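Local coordinates for protein 2,3-dihydroxybenzoate-AMP ligase (PDB 5KEI) that belongs to the ANL superfamily of AMP-binding enzymes, pairing a large AMP-binding domain with a smaller C-terminal domain, at residues L146-T151 against V174-D179. Numbering follows the deposited sequence.
Sequences LVVADT and VLVDGD
V148 lies next to V176 on one face of a pair of parallel strands in a mixed sheet, and its N-H and its C=O both turn to the neighbouring strand. V148 N gives its hydrogen to L175 O (2.9 Å), while V148 O accepts from D177 N at 2.7 Å, so V148 bonds to the residues on either side of its partner V176, as in a parallel pair. L175 N reaches back to L146 O, and L175 likewise bonds on both sides of its partner V147. CA-H groups such as that of V176 close on the same carbonyls.

D150, just past the strand end, can be followed from CB outward. Its CB points toward 174-179, and chi1 of 52° sets CG between the backbone N and the carbonyl carbon, 3.9 Å from G178 CA. From there the carboxylate divides its work: OD1 takes a hydrogen from a water that also donates to D177 O, 2.9 Å away from each, while OD2 accepts a long, weak but fairly straight bond from D179 N (3.3 Å, 164° at the hydrogen). D150 N adds a weak bond to D177 O.

On the V148 face, CG2 of V148 meets CG2 of V176 at 3.9 Å and also approaches CG1 of V174; helix 158-167 packs on this face through L164 and A161. W186 covers V147, L175 and D177 on the other.

The two strands are neighbours in a beta-alpha-beta crossover whose helix is 158-167. Straight amide bonds hold the strands, a water and weak bonds their C-terminal ends. There D150 OD2 lies 4.1 Å from D179 OD2, a likely repulsion that R158, touching both side chains, probably eases.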
# COMPACT_ATOMS: atom_id res chain seq x y z
N LEU A 146 16.14 11.49 -1.00
CA LEU A 146 14.82 11.81 -1.53
C LEU A 146 14.90 12.01 -3.04
O LEU A 146 15.66 12.85 -3.52
CB LEU A 146 14.27 13.06 -0.86
CG LEU A 146 13.02 13.67 -1.51
CD1 LEU A 146 11.80 12.76 -1.38
CD2 LEU A 146 12.72 15.05 -0.91
N VAL A 147 14.12 11.23 -3.80
CA VAL A 147 14.08 11.40 -5.25
C VAL A 147 12.77 12.05 -5.66
O VAL A 147 11.70 11.57 -5.29
CB VAL A 147 14.26 10.06 -5.97
CG1 VAL A 147 14.19 10.25 -7.49
CG2 VAL A 147 15.58 9.40 -5.55
N VAL A 148 12.86 13.15 -6.41
CA VAL A 148 11.68 13.88 -6.86
C VAL A 148 11.82 14.36 -8.29
O VAL A 148 12.91 14.36 -8.85
CB VAL A 148 11.38 15.11 -5.99
CG1 VAL A 148 10.68 14.71 -4.71
CG2 VAL A 148 12.66 15.91 -5.74
N ALA A 149 10.69 14.79 -8.86
CA ALA A 149 10.67 15.44 -10.17
C ALA A 149 10.09 16.86 -10.06
O ALA A 149 9.35 17.16 -9.11
CB ALA A 149 9.89 14.61 -11.16
N ASP A 150 10.41 17.73 -11.01
CA ASP A 150 10.02 19.14 -10.89
C ASP A 150 8.54 19.38 -11.26
O ASP A 150 8.05 20.50 -11.17
CB ASP A 150 10.94 20.04 -11.74
CG ASP A 150 11.05 19.58 -13.19
OD1 ASP A 150 10.36 18.60 -13.57
OD2 ASP A 150 11.83 20.22 -13.94
N THR A 151 7.84 18.32 -11.65
CA THR A 151 6.39 18.42 -11.88
C THR A 151 5.61 17.34 -11.14
O THR A 151 6.10 16.24 -10.89
CB THR A 151 6.05 18.33 -13.38
OG1 THR A 151 4.65 18.59 -13.56
CG2 THR A 151 6.43 16.96 -13.95
N VAL A 174 19.29 15.04 -1.93
CA VAL A 174 18.08 15.21 -2.73
C VAL A 174 18.42 15.09 -4.21
O VAL A 174 19.28 15.81 -4.71
CB VAL A 174 17.42 16.56 -2.45
CG1 VAL A 174 16.15 16.70 -3.29
CG2 VAL A 174 17.13 16.70 -0.97
N LEU A 175 17.75 14.16 -4.90
CA LEU A 175 17.97 13.94 -6.33
C LEU A 175 16.73 14.35 -7.11
O LEU A 175 15.65 13.80 -6.93
CB LEU A 175 18.30 12.48 -6.63
CG LEU A 175 19.66 11.95 -6.15
CD1 LEU A 175 19.61 11.62 -4.67
CD2 LEU A 175 20.07 10.72 -6.95
N VAL A 176 16.90 15.34 -7.99
CA VAL A 176 15.79 15.91 -8.71
C VAL A 176 15.85 15.54 -10.20
O VAL A 176 16.83 15.85 -10.89
CB VAL A 176 15.77 17.45 -8.57
CG1 VAL A 176 14.56 18.05 -9.29
CG2 VAL A 176 15.78 17.84 -7.10
N ASP A 177 14.81 14.86 -10.66
CA ASP A 177 14.62 14.62 -12.09
C ASP A 177 14.07 15.91 -12.70
O ASP A 177 12.86 16.15 -12.68
CB ASP A 177 13.67 13.43 -12.32
CG ASP A 177 13.55 13.03 -13.78
OD1 ASP A 177 14.58 13.00 -14.48
OD2 ASP A 177 12.42 12.73 -14.23
N GLY A 178 14.97 16.74 -13.23
CA GLY A 178 14.63 18.07 -13.72
C GLY A 178 15.56 19.16 -13.18
O GLY A 178 16.74 18.90 -12.95
N ASP A 179 15.03 20.37 -13.01
CA ASP A 179 15.83 21.51 -12.54
C ASP A 179 16.19 21.32 -11.08
O ASP A 179 15.37 21.59 -10.20
CB ASP A 179 15.07 22.83 -12.71
CG ASP A 179 14.70 23.13 -14.15
OD1 ASP A 179 15.43 22.66 -15.05
OD2 ASP A 179 13.70 23.84 -14.39
O HOH W 1 10.95 16.09 -14.87